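Local coordinates for protein acetyltransferase, GNAT family (Enterococcus faecalis, PDB 1U6M) that probably transfers an acyl group, most likely acetyl from acetyl-coenzyme A as in other GNAT-family enzymes, to an acceptor not yet identified, at residues R17-L20 against V21-D25; E106-L109 against P110-Y114. One frame throughout, in Å; residues are numbered along the deposited sequence.

Interaction 1 joins R17-L20 to V21-D25 and interaction 2 joins E106-L109 to P110-Y114; both exemplify how residues a few places apart along a chain can meet within one GNAT fold. Interaction 1 comes first along the chain, in the final turns of helix 12-25; interaction 2 follows in the loop that leads, through a tight turn, into strand 112-120, a central strand of the mixed sheet. Their centres are 22 Å apart on opposite sides of the chain's centre, and their nearest atoms stay about 9 Å from each other. The link between them is strand 112-120 itself: it begins within interaction 2, and further along, T117 and S119 meet I22 of interaction 1.

Interaction 1 (R17-L20 against V21-D25); sequences RLVL and VILKD
V19 and L23 meet through both backbone and side chain over the last turns of one helix. L23 N donates to V19 O at 3.1 Å, a nearly straight bond (164°) of the i to i+4 kind; V21 N reaches L18 O only weakly, an i to i+3 link bent to 133°. L23 and K24 themselves depart from helical backbone angles.

The apolar contacts follow the same spacing. CG1 of V19 faces CG of L23 at 4.2 Å, where it is set by a first torsion of 177° that turns this branch opposite the backbone N. The side chain of K24 bends twice, at chi2 and chi3, and comes back over the preceding turn: its CE lies 3.4 Å from CD2 of L20, the aliphatic part of the lysine slanting across the leucine branch. K24 NZ lies alongside the two L20 methyls and forms a salt bridge with E36 OE1, which probably helps to keep the bent chain in this position.

Around this helix end, L20 also packs on I40 and V19 on L43, both of helix 36-47, while I22 touches T117 and S119 of strand 112-120, placing the helix between its neighbour and the sheet.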
ATOM      1  N   ARG A  17       5.291  -9.115   6.266  1.00 23.62           N
ATOM      2  CA  ARG A  17       4.240  -9.856   6.994  1.00 26.36           C
ATOM      3  C   ARG A  17       2.875  -9.225   6.782  1.00 25.08           C
ATOM      4  O   ARG A  17       1.846  -9.934   6.627  1.00 25.18           O
ATOM      5  CB  ARG A  17       4.560  -9.945   8.489  1.00 25.68           C
ATOM      6  CG  ARG A  17       5.651 -10.918   8.739  1.00 29.96           C
ATOM      7  CD  ARG A  17       6.240 -11.024  10.201  1.00 34.12           C
ATOM      8  NE  ARG A  17       7.655 -11.423   9.985  1.00 47.67           N
ATOM      9  CZ  ARG A  17       8.095 -12.664   9.696  1.00 52.01           C
ATOM     10  NH1 ARG A  17       7.276 -13.719   9.655  1.00 51.58           N
ATOM     11  NH2 ARG A  17       9.388 -12.858   9.470  1.00 53.93           N
ATOM     12  N   LEU A  18       2.875  -7.887   6.772  1.00 23.42           N
ATOM     13  CA  LEU A  18       1.671  -7.138   6.575  1.00 22.48           C
ATOM     14  C   LEU A  18       1.172  -7.288   5.131  1.00 22.50           C
ATOM     15  O   LEU A  18      -0.027  -7.477   4.907  1.00 21.81           O
ATOM     16  CB  LEU A  18       1.893  -5.667   6.977  1.00 22.14           C
ATOM     17  CG  LEU A  18       2.060  -5.387   8.471  1.00 22.69           C
ATOM     18  CD1 LEU A  18       2.521  -3.947   8.699  1.00 23.17           C
ATOM     19  CD2 LEU A  18       0.740  -5.708   9.217  1.00 22.35           C
ATOM     20  N   VAL A  19       2.088  -7.185   4.164  1.00 22.91           N
ATOM     21  CA  VAL A  19       1.780  -7.408   2.726  1.00 23.58           C
ATOM     22  C   VAL A  19       1.260  -8.829   2.432  1.00 25.34           C
ATOM     23  O   VAL A  19       0.298  -8.994   1.697  1.00 26.57           O
ATOM     24  CB  VAL A  19       2.997  -7.062   1.781  1.00 22.82           C
ATOM     25  CG1 VAL A  19       2.680  -7.372   0.363  1.00 21.76           C
ATOM     26  CG2 VAL A  19       3.309  -5.591   1.887  1.00 21.78           C
ATOM     27  N   LEU A  20       1.878  -9.853   3.011  1.00 26.88           N
ATOM     28  CA  LEU A  20       1.337 -11.207   2.897  1.00 27.50           C
ATOM     29  C   LEU A  20      -0.148 -11.244   3.126  1.00 28.50           C
ATOM     30  O   LEU A  20      -0.841 -12.027   2.466  1.00 29.54           O
ATOM     31  CB  LEU A  20       1.983 -12.147   3.892  1.00 27.33           C
ATOM     32  CG  LEU A  20       2.261 -13.599   3.482  1.00 28.95           C
ATOM     33  CD1 LEU A  20       2.277 -14.492   4.729  1.00 29.04           C
ATOM     34  CD2 LEU A  20       1.340 -14.143   2.455  1.00 27.44           C
ATOM     35  N   VAL A  21      -0.652 -10.457   4.088  1.00 28.49           N
ATOM     36  CA  VAL A  21      -2.088 -10.500   4.407  1.00 28.11           C
ATOM     37  C   VAL A  21      -2.924 -10.105   3.196  1.00 28.90           C
ATOM     38  O   VAL A  21      -3.869 -10.803   2.834  1.00 28.53           O
ATOM     39  CB  VAL A  21      -2.491  -9.644   5.675  1.00 27.82           C
ATOM     40  CG1 VAL A  21      -3.994  -9.569   5.828  1.00 24.81           C
ATOM     41  CG2 VAL A  21      -1.913 -10.238   6.918  1.00 27.67           C
ATOM     42  N   ILE A  22      -2.577  -8.959   2.602  1.00 30.31           N
ATOM     43  CA  ILE A  22      -3.123  -8.469   1.323  1.00 30.49           C
ATOM     44  C   ILE A  22      -3.100  -9.506   0.179  1.00 32.16           C
ATOM     45  O   ILE A  22      -4.109  -9.650  -0.511  1.00 32.30           O
ATOM     46  CB  ILE A  22      -2.349  -7.189   0.883  1.00 30.15           C
ATOM     47  CG1 ILE A  22      -2.583  -6.061   1.901  1.00 28.19           C
ATOM     48  CG2 ILE A  22      -2.751  -6.720  -0.522  1.00 29.13           C
ATOM     49  CD1 ILE A  22      -1.569  -5.017   1.846  1.00 22.80           C
ATOM     50  N   LEU A  23      -1.954 -10.172  -0.038  1.00 33.34           N
ATOM     51  CA  LEU A  23      -1.796 -11.181  -1.100  1.00 36.64           C
ATOM     52  C   LEU A  23      -2.611 -12.342  -0.579  1.00 39.44           C
ATOM     53  O   LEU A  23      -2.707 -12.526   0.623  1.00 41.34           O
ATOM     54  CB  LEU A  23      -0.323 -11.595  -1.297  1.00 34.95           C
ATOM     55  CG  LEU A  23       0.748 -10.519  -1.551  1.00 33.37           C
ATOM     56  CD1 LEU A  23       2.020 -11.148  -1.908  1.00 32.41           C
ATOM     57  CD2 LEU A  23       0.349  -9.490  -2.621  1.00 30.82           C
ATOM     58  N   LYS A  24      -3.285 -13.138  -1.343  1.00 42.02           N
ATOM     59  CA  LYS A  24      -3.982 -14.149  -0.461  1.00 46.47           C
ATOM     60  C   LYS A  24      -5.356 -13.762   0.077  1.00 48.16           C
ATOM     61  O   LYS A  24      -6.249 -14.592   0.063  1.00 48.80           O
ATOM     62  CB  LYS A  24      -3.128 -14.511   0.776  1.00 46.16           C
ATOM     63  CG  LYS A  24      -3.696 -14.087   2.086  1.00 44.89           C
ATOM     64  CD  LYS A  24      -3.286 -15.082   3.122  1.00 46.54           C
ATOM     65  CE  LYS A  24      -1.790 -15.133   3.300  1.00 46.84           C
ATOM     66  NZ  LYS A  24      -1.496 -16.025   4.471  1.00 48.43           N
ATOM     67  N   ASP A  25      -5.499 -12.544   0.592  1.00 49.89           N
ATOM     68  CA  ASP A  25      -6.785 -11.904   0.551  1.00 52.26           C
ATOM     69  C   ASP A  25      -7.193 -11.656  -0.926  1.00 51.71           C
ATOM     70  O   ASP A  25      -8.363 -11.634  -1.244  1.00 51.78           O
ATOM     71  CB  ASP A  25      -6.752 -10.615   1.355  1.00 54.42           C
ATOM     72  CG  ASP A  25      -8.080  -9.850   1.305  1.00 60.22           C
ATOM     73  OD1 ASP A  25      -8.272  -9.009   0.377  1.00 64.01           O
ATOM     74  OD2 ASP A  25      -8.933 -10.086   2.199  1.00 65.37           O
TER

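Interaction 2 (E106-L109 against P110-Y114); sequences EETL and PNEWY
E107 lies across the far end of Y114, its side chain nearly perpendicular to that of the tyrosine. The carboxylate approaches the ring edge, with E107 OE1 3.6 Å from Y114 CE1, and its plane is steeply inclined to the ring plane. E107 CG lies 3.9 Å from Y114 CE1. The Y114 hydroxyl has a weak bond from N152 ND2, and the same amide is hydrogen-bonded to E107 O, so N152 bridges the two segments.

T108 comes over a face of that ring. Its methyl CG2 makes a CH-pi contact, 3.8 Å from the centroid of the Y114 ring and 29° off the ring normal, displaced toward the CG and CD1 side. The first torsion of T108, with OG1 between the backbone N and the carbonyl carbon, directs this hydroxyl away from the ring to a hydrogen bond with E80 OE2, while CG2 is left to cover the aromatic face.

At L109 the backbone takes over. L109 N donates to E112 OE1 at 2.8 Å in an almost straight bond (170°), yet the donor stands well above the carboxylate plane, 62° out of it. Two bonds thus reach E112 OE1, the second, from H184 NE2, being weak. L109 also opens a type II beta turn ending at E112, with P110 and N111 at its corners; N111, at the third position of the turn, has the positive phi that a type II turn calls for.

The turn leads into strand 112-120, where E112 pairs with A77, and Y114 with Y75 of strand 67-76. L109 packs on strands 170-177 and 180-188, and W113 points away from the loop onto helix 137-142.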
ATOM      1  N   GLU A 106      -3.965  -0.378 -12.808  1.00 64.00           N
ATOM      2  CA  GLU A 106      -4.863   0.576 -13.458  1.00 66.63           C
ATOM      3  C   GLU A 106      -5.756   1.385 -12.485  1.00 62.14           C
ATOM      4  O   GLU A 106      -6.931   1.641 -12.771  1.00 62.86           O
ATOM      5  CB  GLU A 106      -5.678  -0.145 -14.543  1.00 67.93           C
ATOM      6  CG  GLU A 106      -4.827  -0.580 -15.782  1.00 71.85           C
ATOM      7  CD  GLU A 106      -5.483  -1.694 -16.619  1.00 72.16           C
ATOM      8  OE1 GLU A 106      -6.478  -2.311 -16.173  1.00 74.38           O
ATOM      9  OE2 GLU A 106      -4.980  -1.957 -17.733  1.00 77.85           O
ATOM     10  N   GLU A 107      -5.185   1.818 -11.362  1.00 55.54           N
ATOM     11  CA  GLU A 107      -6.013   2.316 -10.287  1.00 49.04           C
ATOM     12  C   GLU A 107      -5.841   3.804  -9.920  1.00 45.10           C
ATOM     13  O   GLU A 107      -6.645   4.356  -9.187  1.00 43.05           O
ATOM     14  CB  GLU A 107      -5.920   1.378  -9.076  1.00 49.01           C
ATOM     15  CG  GLU A 107      -4.543   1.094  -8.539  1.00 47.83           C
ATOM     16  CD  GLU A 107      -4.534  -0.082  -7.557  1.00 48.25           C
ATOM     17  OE1 GLU A 107      -3.758  -0.120  -6.578  1.00 47.62           O
ATOM     18  OE2 GLU A 107      -5.314  -1.002  -7.778  1.00 49.96           O
ATOM     19  N   THR A 108      -4.807   4.440 -10.460  1.00 41.49           N
ATOM     20  CA  THR A 108      -4.508   5.840 -10.163  1.00 39.29           C
ATOM     21  C   THR A 108      -5.076   6.818 -11.190  1.00 37.80           C
ATOM     22  O   THR A 108      -5.404   6.413 -12.294  1.00 37.18           O
ATOM     23  CB  THR A 108      -2.989   6.104  -9.969  1.00 38.85           C
ATOM     24  OG1 THR A 108      -2.329   6.145 -11.251  1.00 40.15           O
ATOM     25  CG2 THR A 108      -2.362   5.054  -9.079  1.00 35.38           C
ATOM     26  N   LEU A 109      -5.204   8.086 -10.792  1.00 36.66           N
ATOM     27  CA  LEU A 109      -5.425   9.213 -11.707  1.00 37.19           C
ATOM     28  C   LEU A 109      -4.167  10.106 -11.814  1.00 38.17           C
ATOM     29  O   LEU A 109      -3.385  10.192 -10.856  1.00 37.79           O
ATOM     30  CB  LEU A 109      -6.595  10.080 -11.253  1.00 37.04           C
ATOM     31  CG  LEU A 109      -8.021   9.533 -11.305  1.00 37.63           C
ATOM     32  CD1 LEU A 109      -8.981  10.687 -11.144  1.00 37.23           C
ATOM     33  CD2 LEU A 109      -8.324   8.735 -12.606  1.00 39.70           C
ATOM     34  N   PRO A 110      -3.955  10.776 -12.988  1.00 39.68           N
ATOM     35  CA  PRO A 110      -2.766  11.656 -13.138  1.00 39.96           C
ATOM     36  C   PRO A 110      -2.660  12.713 -12.029  1.00 40.96           C
ATOM     37  O   PRO A 110      -3.673  13.179 -11.550  1.00 40.99           O
ATOM     38  CB  PRO A 110      -3.009  12.343 -14.508  1.00 39.49           C
ATOM     39  CG  PRO A 110      -3.924  11.446 -15.249  1.00 40.11           C
ATOM     40  CD  PRO A 110      -4.790  10.743 -14.224  1.00 39.13           C
ATOM     41  N   ASN A 111      -1.466  13.113 -11.628  1.00 42.91           N
ATOM     42  CA  ASN A 111      -1.343  14.244 -10.684  1.00 45.43           C
ATOM     43  C   ASN A 111      -1.776  14.095  -9.175  1.00 42.75           C
ATOM     44  O   ASN A 111      -1.671  15.051  -8.397  1.00 42.87           O
ATOM     45  CB  ASN A 111      -1.998  15.500 -11.312  1.00 48.18           C
ATOM     46  CG  ASN A 111      -1.435  15.809 -12.729  1.00 53.71           C
ATOM     47  OD1 ASN A 111      -2.206  15.924 -13.699  1.00 56.40           O
ATOM     48  ND2 ASN A 111      -0.089  15.896 -12.847  1.00 53.00           N
ATOM     49  N   GLU A 112      -2.230  12.914  -8.770  1.00 38.12           N
ATOM     50  CA  GLU A 112      -2.388  12.611  -7.345  1.00 34.01           C
ATOM     51  C   GLU A 112      -1.142  11.904  -6.760  1.00 31.41           C
ATOM     52  O   GLU A 112      -0.357  11.283  -7.495  1.00 32.15           O
ATOM     53  CB  GLU A 112      -3.669  11.806  -7.121  1.00 33.24           C
ATOM     54  CG  GLU A 112      -3.521  10.343  -7.444  1.00 31.41           C
ATOM     55  CD  GLU A 112      -4.809   9.656  -7.694  1.00 28.41           C
ATOM     56  OE1 GLU A 112      -4.779   8.470  -8.073  1.00 25.88           O
ATOM     57  OE2 GLU A 112      -5.860  10.290  -7.549  1.00 32.07           O
ATOM     58  N   TRP A 113      -0.924  12.044  -5.453  1.00 28.05           N
ATOM     59  CA  TRP A 113      -0.171  11.060  -4.683  1.00 24.23           C
ATOM     60  C   TRP A 113      -1.185   9.960  -4.316  1.00 22.83           C
ATOM     61  O   TRP A 113      -2.222  10.232  -3.691  1.00 22.39           O
ATOM     62  CB  TRP A 113       0.412  11.683  -3.461  1.00 23.86           C
ATOM     63  CG  TRP A 113       1.431  10.809  -2.716  1.00 24.06           C
ATOM     64  CD1 TRP A 113       2.786  10.824  -2.862  1.00 22.19           C
ATOM     65  CD2 TRP A 113       1.153   9.827  -1.689  1.00 23.65           C
ATOM     66  NE1 TRP A 113       3.373   9.914  -1.997  1.00 20.24           N
ATOM     67  CE2 TRP A 113       2.392   9.289  -1.276  1.00 22.90           C
ATOM     68  CE3 TRP A 113      -0.025   9.344  -1.099  1.00 26.25           C
ATOM     69  CZ2 TRP A 113       2.487   8.307  -0.274  1.00 25.82           C
ATOM     70  CZ3 TRP A 113       0.064   8.353  -0.097  1.00 22.15           C
ATOM     71  CH2 TRP A 113       1.299   7.852   0.303  1.00 22.99           C
ATOM     72  N   TYR A 114      -0.966   8.755  -4.833  1.00 20.28           N
ATOM     73  CA  TYR A 114      -1.950   7.713  -4.674  1.00 19.83           C
ATOM     74  C   TYR A 114      -1.707   6.833  -3.415  1.00 20.70           C
ATOM     75  O   TYR A 114      -0.593   6.299  -3.220  1.00 20.57           O
ATOM     76  CB  TYR A 114      -1.975   6.824  -5.902  1.00 19.47           C
ATOM     77  CG  TYR A 114      -2.966   5.680  -5.767  1.00 18.86           C
ATOM     78  CD1 TYR A 114      -2.524   4.346  -5.663  1.00 17.94           C
ATOM     79  CD2 TYR A 114      -4.335   5.913  -5.724  1.00 18.10           C
ATOM     80  CE1 TYR A 114      -3.441   3.288  -5.553  1.00 16.59           C
ATOM     81  CE2 TYR A 114      -5.260   4.827  -5.594  1.00 17.47           C
ATOM     82  CZ  TYR A 114      -4.790   3.550  -5.508  1.00 17.36           C
ATOM     83  OH  TYR A 114      -5.683   2.502  -5.362  1.00 21.70           O
TER